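Local atomic coordinates of aminopeptidase N (Francisella tularensis subsp. tularensis, PDB entry 5DLL), a protein that removes N-terminal amino acids from peptides as a zinc-dependent M1-family aminopeptidase, and is probably involved in breaking down intracellular peptides. Residues Y213-Y226 with E250-I264. Residues are numbered along the deposited sequence; the frame is centred on the assembly and turned at random.
Sequences YITKSQRKVSLEIY and EDRFGLEYDLDTFMI
E250, near the end of helix 236-253, divides its carboxylate between two partners on the hairpin: Y213 OH gives a hydrogen bond to E250 OE1 at 2.7 Å, at the edge of the tyrosine ring, and K216 N gives one to E250 OE2 at 2.8 Å. Both donors stand above the carboxylate plane. E256 reaches the same T215-Q218 type I turn with an extended chain. T215 OG1 donates to its OE2 and accepts from R219 N; S217 OG lies beside the same oxygen, at a distance too short to be trusted in detail. The R219 chain bends at chi3 (-31°) and brings its guanidinium to the loop after the helix, where NH2 lies 2.8 Å from Y257 O, with the carbonyl oxygen in the guanidinium plane and a nearly straight bond (164°). E256 OE2 lies well out of that plane; the pair is a long salt bridge of charge alone, with no N-H aimed at the oxygen. Further along, strands 220-227 and 261-267 pair in parallel, the two strands of a beta-alpha-beta unit whose helix is 236-253. Packing is tight on the L223, I225, F262 and I264 face: I225 CG1 meets I264 CB at 4.0 Å, and helix 236-253 covers this side through M239 and V242. V221 CG1 lies against Y257 CD2 at 3.6 Å. The face of S222, E224, T261 and M263 is more polar, with E224 OE1 taking a bond from Y226 OH and lying against M263 CG. Loosest is the turn's outer side, where K216 is solvent-exposed and its NZ merely passes G254 CA at 3.4 Å.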
ATOM      1  N   TYR A 213      23.062  -9.095 -12.167  1.00 47.25           N
ATOM      2  CA  TYR A 213      22.135  -8.609 -13.181  1.00 45.34           C
ATOM      3  C   TYR A 213      22.885  -7.720 -14.174  1.00 44.92           C
ATOM      4  O   TYR A 213      23.543  -6.762 -13.774  1.00 45.86           O
ATOM      5  CB  TYR A 213      20.991  -7.815 -12.535  1.00 44.39           C
ATOM      6  CG  TYR A 213      20.026  -7.249 -13.550  1.00 42.35           C
ATOM      7  CD1 TYR A 213      18.970  -8.014 -14.030  1.00 39.38           C
ATOM      8  CD2 TYR A 213      20.190  -5.962 -14.053  1.00 41.09           C
ATOM      9  CE1 TYR A 213      18.095  -7.509 -14.974  1.00 41.90           C
ATOM     10  CE2 TYR A 213      19.323  -5.449 -15.005  1.00 43.41           C
ATOM     11  CZ  TYR A 213      18.279  -6.227 -15.460  1.00 42.95           C
ATOM     12  OH  TYR A 213      17.412  -5.726 -16.400  1.00 49.06           O
ATOM     13  N   ILE A 214      22.782  -8.036 -15.463  1.00 49.41           N
ATOM     14  CA  ILE A 214      23.427  -7.238 -16.505  1.00 51.66           C
ATOM     15  C   ILE A 214      22.475  -6.143 -16.964  1.00 51.61           C
ATOM     16  O   ILE A 214      21.342  -6.419 -17.364  1.00 61.14           O
ATOM     17  CB  ILE A 214      23.832  -8.088 -17.728  1.00 51.84           C
ATOM     18  CG1 ILE A 214      24.786  -9.221 -17.319  1.00 51.98           C
ATOM     19  CG2 ILE A 214      24.455  -7.207 -18.808  1.00 50.82           C
ATOM     20  CD1 ILE A 214      26.202  -8.776 -17.024  1.00 56.85           C
ATOM     21  N   THR A 215      22.947  -4.904 -16.922  1.00 48.62           N
ATOM     22  CA  THR A 215      22.125  -3.762 -17.293  1.00 46.89           C
ATOM     23  C   THR A 215      22.035  -3.590 -18.810  1.00 49.25           C
ATOM     24  O   THR A 215      22.729  -4.260 -19.576  1.00 48.26           O
ATOM     25  CB  THR A 215      22.656  -2.460 -16.655  1.00 46.45           C
ATOM     26  OG1 THR A 215      23.980  -2.173 -17.130  1.00 51.78           O
ATOM     27  CG2 THR A 215      22.682  -2.580 -15.148  1.00 47.89           C
ATOM     28  N   LYS A 216      21.162  -2.673 -19.210  1.00 56.30           N
ATOM     29  CA  LYS A 216      20.919  -2.298 -20.604  1.00 61.27           C
ATOM     30  C   LYS A 216      22.177  -1.756 -21.299  1.00 69.33           C
ATOM     31  O   LYS A 216      22.355  -1.950 -22.504  1.00 80.22           O
ATOM     32  CB  LYS A 216      19.815  -1.239 -20.605  1.00 69.05           C
ATOM     33  CG  LYS A 216      19.320  -0.714 -21.945  1.00 68.18           C
ATOM     34  CD  LYS A 216      18.080   0.168 -21.742  1.00 72.02           C
ATOM     35  CE  LYS A 216      18.272   1.236 -20.655  1.00 55.69           C
ATOM     36  NZ  LYS A 216      17.063   2.060 -20.412  1.00 43.97           N
ATOM     37  N   SER A 217      23.042  -1.083 -20.537  1.00 58.73           N
ATOM     38  CA  SER A 217      24.333  -0.612 -21.047  1.00 58.40           C
ATOM     39  C   SER A 217      25.462  -1.599 -20.719  1.00 60.11           C
ATOM     40  O   SER A 217      26.643  -1.245 -20.775  1.00 58.56           O
ATOM     41  CB  SER A 217      24.661   0.765 -20.476  1.00 55.93           C
ATOM     42  OG  SER A 217      25.028   0.664 -19.114  1.00 61.06           O
ATOM     43  N   GLN A 218      25.084  -2.827 -20.362  1.00 62.54           N
ATOM     44  CA  GLN A 218      25.996  -3.969 -20.251  1.00 61.87           C
ATOM     45  C   GLN A 218      26.857  -3.991 -18.984  1.00 60.73           C
ATOM     46  O   GLN A 218      27.819  -4.757 -18.911  1.00 63.79           O
ATOM     47  CB  GLN A 218      26.888  -4.069 -21.503  1.00 69.42           C
ATOM     48  CG  GLN A 218      27.045  -5.482 -22.037  1.00 73.49           C
ATOM     49  CD  GLN A 218      25.722  -6.081 -22.476  1.00 77.08           C
ATOM     50  OE1 GLN A 218      24.766  -5.359 -22.768  1.00 74.69           O
ATOM     51  NE2 GLN A 218      25.656  -7.408 -22.516  1.00 76.93           N
ATOM     52  N   ARG A 219      26.505  -3.185 -17.982  1.00 55.48           N
ATOM     53  CA  ARG A 219      27.280  -3.140 -16.743  1.00 58.29           C
ATOM     54  C   ARG A 219      26.836  -4.243 -15.792  1.00 55.58           C
ATOM     55  O   ARG A 219      25.654  -4.572 -15.721  1.00 50.26           O
ATOM     56  CB  ARG A 219      27.148  -1.783 -16.049  1.00 62.09           C
ATOM     57  CG  ARG A 219      28.403  -1.383 -15.283  1.00 70.41           C
ATOM     58  CD  ARG A 219      28.132  -0.374 -14.177  1.00 77.57           C
ATOM     59  NE  ARG A 219      27.008   0.512 -14.488  1.00 76.21           N
ATOM     60  CZ  ARG A 219      25.836   0.531 -13.850  1.00 74.26           C
ATOM     61  NH1 ARG A 219      25.591  -0.278 -12.822  1.00 79.45           N
ATOM     62  NH2 ARG A 219      24.897   1.383 -14.241  1.00 79.10           N
ATOM     63  N   LYS A 220      27.797  -4.796 -15.057  1.00 61.08           N
ATOM     64  CA  LYS A 220      27.552  -5.890 -14.122  1.00 59.49           C
ATOM     65  C   LYS A 220      27.240  -5.352 -12.724  1.00 55.34           C
ATOM     66  O   LYS A 220      28.083  -4.715 -12.089  1.00 45.61           O
ATOM     67  CB  LYS A 220      28.778  -6.796 -14.069  1.00 70.97           C
ATOM     68  CG  LYS A 220      28.573  -8.096 -13.310  1.00 80.29           C
ATOM     69  CD  LYS A 220      29.865  -8.896 -13.214  1.00 92.18           C
ATOM     70  CE  LYS A 220      30.931  -8.152 -12.421  1.00 89.40           C
ATOM     71  NZ  LYS A 220      32.059  -9.033 -12.025  1.00 89.84           N
ATOM     72  N   VAL A 221      26.020  -5.619 -12.258  1.00 57.75           N
ATOM     73  CA  VAL A 221      25.537  -5.134 -10.965  1.00 47.91           C
ATOM     74  C   VAL A 221      25.460  -6.290  -9.966  1.00 47.21           C
ATOM     75  O   VAL A 221      24.742  -7.262 -10.190  1.00 45.60           O
ATOM     76  CB  VAL A 221      24.140  -4.486 -11.103  1.00 45.19           C
ATOM     77  CG1 VAL A 221      23.582  -4.097  -9.740  1.00 47.24           C
ATOM     78  CG2 VAL A 221      24.203  -3.266 -12.013  1.00 44.02           C
ATOM     79  N   SER A 222      26.190  -6.178  -8.859  1.00 50.70           N
ATOM     80  CA  SER A 222      26.141  -7.195  -7.814  1.00 53.44           C
ATOM     81  C   SER A 222      24.862  -7.038  -6.984  1.00 49.10           C
ATOM     82  O   SER A 222      24.575  -5.957  -6.465  1.00 43.48           O
ATOM     83  CB  SER A 222      27.380  -7.110  -6.919  1.00 56.22           C
ATOM     84  OG  SER A 222      27.453  -8.229  -6.053  1.00 65.95           O
ATOM     85  N   LEU A 223      24.087  -8.117  -6.892  1.00 49.63           N
ATOM     86  CA  LEU A 223      22.878  -8.151  -6.070  1.00 50.32           C
ATOM     87  C   LEU A 223      23.175  -8.953  -4.803  1.00 53.21           C
ATOM     88  O   LEU A 223      23.825 -10.001  -4.867  1.00 46.62           O
ATOM     89  CB  LEU A 223      21.712  -8.774  -6.844  1.00 43.65           C
ATOM     90  CG  LEU A 223      21.399  -8.178  -8.224  1.00 44.52           C
ATOM     91  CD1 LEU A 223      20.137  -8.808  -8.800  1.00 43.20           C
ATOM     92  CD2 LEU A 223      21.246  -6.665  -8.171  1.00 44.42           C
ATOM     93  N   GLU A 224      22.717  -8.452  -3.655  1.00 47.03           N
ATOM     94  CA  GLU A 224      23.071  -9.045  -2.370  1.00 47.37           C
ATOM     95  C   GLU A 224      21.937  -8.924  -1.357  1.00 48.56           C
ATOM     96  O   GLU A 224      21.696  -7.849  -0.815  1.00 56.91           O
ATOM     97  CB  GLU A 224      24.334  -8.379  -1.812  1.00 51.34           C
ATOM     98  CG  GLU A 224      25.514  -8.343  -2.777  1.00 55.94           C
ATOM     99  CD  GLU A 224      26.791  -7.813  -2.151  1.00 58.83           C
ATOM    100  OE1 GLU A 224      26.718  -7.112  -1.114  1.00 61.85           O
ATOM    101  OE2 GLU A 224      27.873  -8.098  -2.706  1.00 60.34           O
ATOM    102  N   ILE A 225      21.242 -10.030  -1.108  1.00 48.58           N
ATOM    103  CA  ILE A 225      20.265 -10.095  -0.024  1.00 47.93           C
ATOM    104  C   ILE A 225      20.954 -10.652   1.221  1.00 48.41           C
ATOM    105  O   ILE A 225      21.602 -11.697   1.155  1.00 49.12           O
ATOM    106  CB  ILE A 225      19.049 -10.974  -0.390  1.00 46.74           C
ATOM    107  CG1 ILE A 225      18.272 -10.335  -1.545  1.00 46.61           C
ATOM    108  CG2 ILE A 225      18.136 -11.161   0.816  1.00 50.08           C
ATOM    109  CD1 ILE A 225      17.100 -11.158  -2.039  1.00 47.84           C
ATOM    110  N   TYR A 226      20.811  -9.941   2.341  1.00 44.27           N
ATOM    111  CA  TYR A 226      21.406 -10.330   3.618  1.00 46.17           C
ATOM    112  C   TYR A 226      20.325 -10.605   4.660  1.00 51.57           C
ATOM    113  O   TYR A 226      19.396  -9.812   4.833  1.00 44.35           O
ATOM    114  CB  TYR A 226      22.320  -9.220   4.137  1.00 47.74           C
ATOM    115  CG  TYR A 226      23.615  -9.065   3.374  1.00 49.53           C
ATOM    116  CD1 TYR A 226      24.725  -9.844   3.686  1.00 50.70           C
ATOM    117  CD2 TYR A 226      23.737  -8.130   2.352  1.00 49.57           C
ATOM    118  CE1 TYR A 226      25.918  -9.705   2.996  1.00 54.51           C
ATOM    119  CE2 TYR A 226      24.926  -7.983   1.652  1.00 53.33           C
ATOM    120  CZ  TYR A 226      26.014  -8.773   1.977  1.00 56.09           C
ATOM    121  OH  TYR A 226      27.200  -8.632   1.286  1.00 55.52           O
ATOM    122  N   GLU A 250      13.900  -0.743 -16.822  1.00 35.18           N
ATOM    123  CA  GLU A 250      14.622  -0.551 -18.087  1.00 36.53           C
ATOM    124  C   GLU A 250      13.671  -0.597 -19.278  1.00 37.54           C
ATOM    125  O   GLU A 250      13.629   0.333 -20.084  1.00 37.73           O
ATOM    126  CB  GLU A 250      15.712  -1.610 -18.273  1.00 35.99           C
ATOM    127  CG  GLU A 250      16.933  -1.411 -17.394  1.00 37.56           C
ATOM    128  CD  GLU A 250      17.992  -2.481 -17.592  1.00 36.48           C
ATOM    129  OE1 GLU A 250      17.661  -3.587 -18.057  1.00 46.82           O
ATOM    130  OE2 GLU A 250      19.168  -2.221 -17.275  1.00 36.85           O
ATOM    131  N   ASP A 251      12.899  -1.676 -19.376  1.00 39.10           N
ATOM    132  CA  ASP A 251      12.017  -1.885 -20.525  1.00 40.55           C
ATOM    133  C   ASP A 251      10.979  -0.772 -20.661  1.00 41.03           C
ATOM    134  O   ASP A 251      10.903  -0.126 -21.696  1.00 47.11           O
ATOM    135  CB  ASP A 251      11.317  -3.252 -20.443  1.00 42.07           C
ATOM    136  CG  ASP A 251      12.259  -4.426 -20.743  1.00 45.85           C
ATOM    137  OD1 ASP A 251      13.378  -4.212 -21.264  1.00 44.68           O
ATOM    138  OD2 ASP A 251      11.867  -5.580 -20.459  1.00 46.85           O
ATOM    139  N   ARG A 252      10.199  -0.531 -19.615  1.00 41.73           N
ATOM    140  CA  ARG A 252       9.088   0.410 -19.715  1.00 42.05           C
ATOM    141  C   ARG A 252       9.461   1.878 -19.479  1.00 44.14           C
ATOM    142  O   ARG A 252       8.928   2.763 -20.150  1.00 52.99           O
ATOM    143  CB  ARG A 252       7.958   0.015 -18.767  1.00 40.70           C
ATOM    144  CG  ARG A 252       6.771   0.945 -18.893  1.00 42.88           C
ATOM    145  CD  ARG A 252       5.455   0.321 -18.478  1.00 43.76           C
ATOM    146  NE  ARG A 252       4.421   1.352 -18.472  1.00 45.41           N
ATOM    147  CZ  ARG A 252       3.223   1.237 -17.909  1.00 43.78           C
ATOM    148  NH1 ARG A 252       2.865   0.113 -17.294  1.00 43.47           N
ATOM    149  NH2 ARG A 252       2.376   2.260 -17.968  1.00 44.47           N
ATOM    150  N   PHE A 253      10.353   2.143 -18.528  1.00 43.55           N
ATOM    151  CA  PHE A 253      10.659   3.526 -18.133  1.00 40.87           C
ATOM    152  C   PHE A 253      11.993   4.071 -18.659  1.00 39.07           C
ATOM    153  O   PHE A 253      12.220   5.283 -18.628  1.00 36.91           O
ATOM    154  CB  PHE A 253      10.579   3.669 -16.607  1.00 37.87           C
ATOM    155  CG  PHE A 253       9.199   3.996 -16.106  1.00 38.90           C
ATOM    156  CD1 PHE A 253       8.275   2.989 -15.858  1.00 39.35           C
ATOM    157  CD2 PHE A 253       8.818   5.315 -15.897  1.00 41.68           C
ATOM    158  CE1 PHE A 253       6.998   3.293 -15.407  1.00 41.53           C
ATOM    159  CE2 PHE A 253       7.543   5.624 -15.444  1.00 43.37           C
ATOM    160  CZ  PHE A 253       6.631   4.613 -15.201  1.00 42.61           C
ATOM    161  N   GLY A 254      12.857   3.190 -19.152  1.00 38.32           N
ATOM    162  CA  GLY A 254      14.177   3.593 -19.620  1.00 38.57           C
ATOM    163  C   GLY A 254      15.090   3.980 -18.469  1.00 42.14           C
ATOM    164  O   GLY A 254      15.970   4.830 -18.624  1.00 48.54           O
ATOM    165  N   LEU A 255      14.882   3.349 -17.313  1.00 39.56           N
ATOM    166  CA  LEU A 255      15.637   3.659 -16.103  1.00 37.00           C
ATOM    167  C   LEU A 255      16.562   2.511 -15.725  1.00 39.83           C
ATOM    168  O   LEU A 255      16.116   1.430 -15.320  1.00 42.03           O
ATOM    169  CB  LEU A 255      14.689   3.981 -14.945  1.00 33.36           C
ATOM    170  CG  LEU A 255      13.823   5.223 -15.183  1.00 33.93           C
ATOM    171  CD1 LEU A 255      12.770   5.374 -14.093  1.00 34.16           C
ATOM    172  CD2 LEU A 255      14.680   6.477 -15.296  1.00 33.10           C
ATOM    173  N   GLU A 256      17.857   2.776 -15.869  1.00 43.15           N
ATOM    174  CA  GLU A 256      18.913   1.838 -15.529  1.00 44.39           C
ATOM    175  C   GLU A 256      19.436   2.116 -14.109  1.00 42.49           C
ATOM    176  O   GLU A 256      19.564   3.276 -13.693  1.00 34.54           O
ATOM    177  CB  GLU A 256      20.043   1.988 -16.553  1.00 48.14           C
ATOM    178  CG  GLU A 256      21.007   0.817 -16.627  1.00 53.35           C
ATOM    179  CD  GLU A 256      22.121   1.043 -17.632  1.00 60.93           C
ATOM    180  OE1 GLU A 256      21.894   1.757 -18.636  1.00 64.76           O
ATOM    181  OE2 GLU A 256      23.227   0.502 -17.419  1.00 57.79           O
ATOM    182  N   TYR A 257      19.746   1.051 -13.373  1.00 42.64           N
ATOM    183  CA  TYR A 257      20.363   1.185 -12.053  1.00 36.95           C
ATOM    184  C   TYR A 257      21.676   1.956 -12.178  1.00 37.69           C
ATOM    185  O   TYR A 257      22.356   1.870 -13.199  1.00 36.04           O
ATOM    186  CB  TYR A 257      20.602  -0.189 -11.422  1.00 36.75           C
ATOM    187  CG  TYR A 257      21.049  -0.146  -9.968  1.00 35.92           C
ATOM    188  CD1 TYR A 257      20.254   0.446  -8.985  1.00 34.46           C
ATOM    189  CD2 TYR A 257      22.258  -0.715  -9.573  1.00 37.04           C
ATOM    190  CE1 TYR A 257      20.659   0.483  -7.657  1.00 34.10           C
ATOM    191  CE2 TYR A 257      22.670  -0.687  -8.247  1.00 38.30           C
ATOM    192  CZ  TYR A 257      21.867  -0.087  -7.295  1.00 34.77           C
ATOM    193  OH  TYR A 257      22.272  -0.065  -5.985  1.00 33.79           O
ATOM    194  N   ASP A 258      22.030   2.693 -11.131  1.00 37.60           N
ATOM    195  CA  ASP A 258      23.117   3.677 -11.202  1.00 38.52           C
ATOM    196  C   ASP A 258      24.411   3.313 -10.437  1.00 40.01           C
ATOM    197  O   ASP A 258      25.416   4.021 -10.557  1.00 36.83           O
ATOM    198  CB  ASP A 258      22.590   5.061 -10.771  1.00 37.72           C
ATOM    199  CG  ASP A 258      21.759   5.020  -9.484  1.00 36.67           C
ATOM    200  OD1 ASP A 258      21.361   3.919  -9.038  1.00 31.80           O
ATOM    201  OD2 ASP A 258      21.497   6.105  -8.923  1.00 38.26           O
ATOM    202  N   LEU A 259      24.391   2.216  -9.679  1.00 38.19           N
ATOM    203  CA  LEU A 259      25.558   1.764  -8.910  1.00 39.76           C
ATOM    204  C   LEU A 259      25.998   0.370  -9.331  1.00 39.48           C
ATOM    205  O   LEU A 259      25.275  -0.325 -10.037  1.00 44.66           O
ATOM    206  CB  LEU A 259      25.233   1.747  -7.417  1.00 41.20           C
ATOM    207  CG  LEU A 259      24.685   3.039  -6.806  1.00 40.61           C
ATOM    208  CD1 LEU A 259      24.050   2.753  -5.453  1.00 38.69           C
ATOM    209  CD2 LEU A 259      25.776   4.094  -6.684  1.00 41.82           C
ATOM    210  N   ASP A 260      27.183  -0.037  -8.883  1.00 40.71           N
ATOM    211  CA  ASP A 260      27.733  -1.358  -9.216  1.00 42.36           C
ATOM    212  C   ASP A 260      27.255  -2.453  -8.278  1.00 38.01           C
ATOM    213  O   ASP A 260      27.525  -3.628  -8.524  1.00 35.00           O
ATOM    214  CB  ASP A 260      29.264  -1.339  -9.186  1.00 46.77           C
ATOM    215  CG  ASP A 260      29.855  -0.281 -10.087  1.00 55.58           C
ATOM    216  OD1 ASP A 260      29.165   0.144 -11.042  1.00 58.86           O
ATOM    217  OD2 ASP A 260      31.010   0.128  -9.832  1.00 64.48           O
ATOM    218  N   THR A 261      26.585  -2.074  -7.188  1.00 38.59           N
ATOM    219  CA  THR A 261      26.034  -3.050  -6.243  1.00 36.76           C
ATOM    220  C   THR A 261      24.697  -2.583  -5.664  1.00 31.47           C
ATOM    221  O   THR A 261      24.447  -1.393  -5.541  1.00 30.30           O
ATOM    222  CB  THR A 261      27.042  -3.407  -5.115  1.00 36.44           C
ATOM    223  OG1 THR A 261      26.370  -4.100  -4.055  1.00 37.52           O
ATOM    224  CG2 THR A 261      27.710  -2.178  -4.556  1.00 37.46           C
ATOM    225  N   PHE A 262      23.841  -3.543  -5.337  1.00 30.50           N
ATOM    226  CA  PHE A 262      22.510  -3.272  -4.806  1.00 31.84           C
ATOM    227  C   PHE A 262      22.227  -4.298  -3.727  1.00 35.09           C
ATOM    228  O   PHE A 262      22.263  -5.503  -3.985  1.00 39.31           O
ATOM    229  CB  PHE A 262      21.464  -3.378  -5.914  1.00 35.54           C
ATOM    230  CG  PHE A 262      20.047  -3.244  -5.433  1.00 32.17           C
ATOM    231  CD1 PHE A 262      19.467  -1.994  -5.278  1.00 31.73           C
ATOM    232  CD2 PHE A 262      19.287  -4.372  -5.145  1.00 32.54           C
ATOM    233  CE1 PHE A 262      18.157  -1.867  -4.833  1.00 31.45           C
ATOM    234  CE2 PHE A 262      17.979  -4.253  -4.702  1.00 33.15           C
ATOM    235  CZ  PHE A 262      17.411  -2.997  -4.545  1.00 31.24           C
ATOM    236  N   MET A 263      21.942  -3.817  -2.521  1.00 35.38           N
ATOM    237  CA  MET A 263      21.836  -4.675  -1.353  1.00 34.79           C
ATOM    238  C   MET A 263      20.443  -4.618  -0.753  1.00 35.41           C
ATOM    239  O   MET A 263      19.761  -3.597  -0.836  1.00 36.49           O
ATOM    240  CB  MET A 263      22.862  -4.254  -0.303  1.00 35.30           C
ATOM    241  CG  MET A 263      24.304  -4.503  -0.714  1.00 34.75           C
ATOM    242  SD  MET A 263      25.477  -3.641   0.345  1.00 36.13           S
ATOM    243  CE  MET A 263      25.341  -1.962  -0.270  1.00 35.08           C
ATOM    244  N   ILE A 264      20.026  -5.736  -0.170  1.00 39.60           N
ATOM    245  CA  ILE A 264      18.817  -5.805   0.642  1.00 45.74           C
ATOM    246  C   ILE A 264      19.195  -6.444   1.969  1.00 44.86           C
ATOM    247  O   ILE A 264      20.024  -7.354   2.006  1.00 53.23           O
ATOM    248  CB  ILE A 264      17.704  -6.637  -0.027  1.00 48.21           C
ATOM    249  CG1 ILE A 264      17.155  -5.903  -1.254  1.00 48.06           C
ATOM    250  CG2 ILE A 264      16.576  -6.934   0.960  1.00 48.40           C
ATOM    251  CD1 ILE A 264      16.135  -6.697  -2.043  1.00 41.31           C
TER